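PDB 4RCM: methylated RNA-binding protein 1 from Saccharomyces cerevisiae S288c, which reads N6-methyladenosine marks in RNA through its YTH domain and lowers the stability of PHO4 mRNA, thereby regulating phosphate metabolism. Local coordinates for residues Gly71-Val76 / Lys128-Ser133. Sequence-based numbering, arbitrary orientation.
Sequences GRFCGV and KPITHS
The ring of Phe73 meets Ile130 and Thr131, two residues of a 3-10 turn (130-132) in the YTH domain, a YT521-B-like fold of the PUA clan. The ring belongs to strand 72-79 of the mixed central sheet, so the contact joins that sheet to the turn following the short strand 128-129. Burial is modest, 120 Å² over both segments, and more than half of it falls on Phe73.

A chi1 of -88° sets CG of Phe73 roughly opposite the carbonyl carbon, which sends CZ and CE1 out toward the turn. Phe73 CE1 lies 4.1 Å from Thr131 CG2, with the methyl coming in obliquely; the two side chains cross at about a right angle. Phe73 CZ comes within 4.4 Å of Ile130 CG1, a rather long apolar contact. Leu117 of helix 114-117 touches both Phe73 and Ile130, while Phe151 and Ile147 of helix 141-151 pack on Phe73 and Ile130 respectively. The side chain of Phe73 also lies about 4 Å from that of Lys22, which binds the N6-methyladenosine nucleotide, so this packing adjoins the RNA site; the nearest atom of the contact is about 7 Å from the bound nucleic acid.

At the ring edge, close to its plane, Ile130 O stands 3.9 Å from Phe73 CZ. That oxygen already accepts two bonds from Ser133: the backbone N closes the turn, and Ser133 OG donates to Ile130 O at 2.7 Å, tilted 21° from the carbonyl plane.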
loop_
_atom_site.group_PDB
_atom_site.type_symbol
_atom_site.label_atom_id
_atom_site.label_comp_id
_atom_site.label_asym_id
_atom_site.label_seq_id
_atom_site.Cartn_x
_atom_site.Cartn_y
_atom_site.Cartn_z
ATOM N N GLY A 71 7.212 5.601 10.512
ATOM C CA GLY A 71 5.817 5.882 10.213
ATOM C C GLY A 71 5.671 6.676 8.941
ATOM O O GLY A 71 4.710 7.428 8.778
ATOM N N ARG A 72 6.629 6.533 8.029
ATOM C CA ARG A 72 6.530 7.191 6.755
ATOM C C ARG A 72 5.444 6.517 5.918
ATOM O O ARG A 72 5.496 5.301 5.713
ATOM C CB ARG A 72 7.882 7.132 6.090
ATOM C CG ARG A 72 8.231 8.349 5.276
ATOM C CD ARG A 72 9.424 7.995 4.399
ATOM N NE ARG A 72 9.431 8.702 3.140
ATOM C CZ ARG A 72 10.539 8.928 2.459
ATOM N NH1 ARG A 72 10.504 9.596 1.327
ATOM N NH2 ARG A 72 11.696 8.467 2.922
ATOM N N PHE A 73 4.442 7.263 5.469
ATOM C CA PHE A 73 3.450 6.707 4.527
ATOM C C PHE A 73 3.943 7.202 3.209
ATOM O O PHE A 73 3.950 8.401 3.006
ATOM C CB PHE A 73 1.991 7.155 4.818
ATOM C CG PHE A 73 1.258 6.234 5.806
ATOM C CD1 PHE A 73 1.577 6.251 7.168
ATOM C CD2 PHE A 73 0.269 5.333 5.362
ATOM C CE1 PHE A 73 0.923 5.384 8.060
ATOM C CE2 PHE A 73 -0.389 4.486 6.256
ATOM C CZ PHE A 73 -0.055 4.505 7.600
ATOM N N CYS A 74 4.418 6.302 2.338
ATOM C CA CYS A 74 5.135 6.767 1.143
ATOM C C CYS A 74 4.533 6.500 -0.294
ATOM O O CYS A 74 5.130 6.881 -1.300
ATOM C CB CYS A 74 6.586 6.367 1.219
ATOM S SG CYS A 74 6.902 4.697 1.693
ATOM N N GLY A 75 3.354 5.897 -0.369
ATOM C CA GLY A 75 2.611 5.893 -1.622
ATOM C C GLY A 75 1.598 4.769 -1.645
ATOM O O GLY A 75 1.350 4.140 -0.636
ATOM N N VAL A 76 0.980 4.603 -2.802
ATOM C CA VAL A 76 -0.165 3.649 -2.938
ATOM C C VAL A 76 0.096 2.740 -4.107
ATOM O O VAL A 76 0.426 3.183 -5.161
ATOM C CB VAL A 76 -1.479 4.425 -3.116
ATOM C CG1 VAL A 76 -2.662 3.491 -2.990
ATOM C CG2 VAL A 76 -1.602 5.578 -2.074
ATOM N N LYS A 128 -8.256 2.942 16.668
ATOM C CA LYS A 128 -6.957 3.655 16.652
ATOM C C LYS A 128 -6.737 4.430 15.334
ATOM O O LYS A 128 -7.319 4.092 14.289
ATOM C CB LYS A 128 -5.824 2.643 16.850
ATOM C CG LYS A 128 -5.785 1.982 18.230
ATOM C CD LYS A 128 -5.350 0.528 18.104
ATOM C CE LYS A 128 -4.960 -0.100 19.440
ATOM N NZ LYS A 128 -3.677 0.432 19.946
ATOM N N PRO A 129 -5.889 5.451 15.364
ATOM C CA PRO A 129 -5.531 6.066 14.107
ATOM C C PRO A 129 -4.883 5.073 13.129
ATOM O O PRO A 129 -4.309 4.046 13.563
ATOM C CB PRO A 129 -4.507 7.097 14.497
ATOM C CG PRO A 129 -4.836 7.417 15.922
ATOM C CD PRO A 129 -5.301 6.146 16.517
ATOM N N ILE A 130 -4.950 5.407 11.837
ATOM C CA ILE A 130 -4.367 4.572 10.796
ATOM C C ILE A 130 -2.841 4.349 10.961
ATOM O O ILE A 130 -2.309 3.307 10.604
ATOM C CB ILE A 130 -4.700 5.100 9.371
ATOM C CG1 ILE A 130 -4.409 4.012 8.327
ATOM C CG2 ILE A 130 -3.950 6.378 9.076
ATOM C CD1 ILE A 130 -4.863 4.393 6.931
ATOM N N THR A 131 -2.171 5.320 11.517
ATOM C CA THR A 131 -0.737 5.202 11.810
ATOM C C THR A 131 -0.353 4.075 12.807
ATOM O O THR A 131 0.839 3.709 12.903
ATOM C CB THR A 131 -0.240 6.523 12.368
ATOM O OG1 THR A 131 -1.123 6.939 13.416
ATOM C CG2 THR A 131 -0.228 7.592 11.278
ATOM N N HIS A 132 -1.345 3.538 13.531
ATOM C CA HIS A 132 -1.159 2.372 14.420
ATOM C C HIS A 132 -1.442 1.008 13.784
ATOM O O HIS A 132 -1.358 -0.041 14.465
ATOM C CB HIS A 132 -2.068 2.512 15.647
ATOM C CG HIS A 132 -1.711 3.658 16.532
ATOM N ND1 HIS A 132 -1.610 3.522 17.893
ATOM C CD2 HIS A 132 -1.412 4.945 16.258
ATOM C CE1 HIS A 132 -1.280 4.687 18.423
ATOM N NE2 HIS A 132 -1.142 5.564 17.453
ATOM N N SER A 133 -1.783 0.997 12.493
ATOM C CA SER A 133 -2.140 -0.237 11.830
ATOM C C SER A 133 -0.931 -1.140 11.725
ATOM O O SER A 133 0.187 -0.687 11.489
ATOM C CB SER A 133 -2.699 0.033 10.416
ATOM O OG SER A 133 -3.711 1.011 10.464
#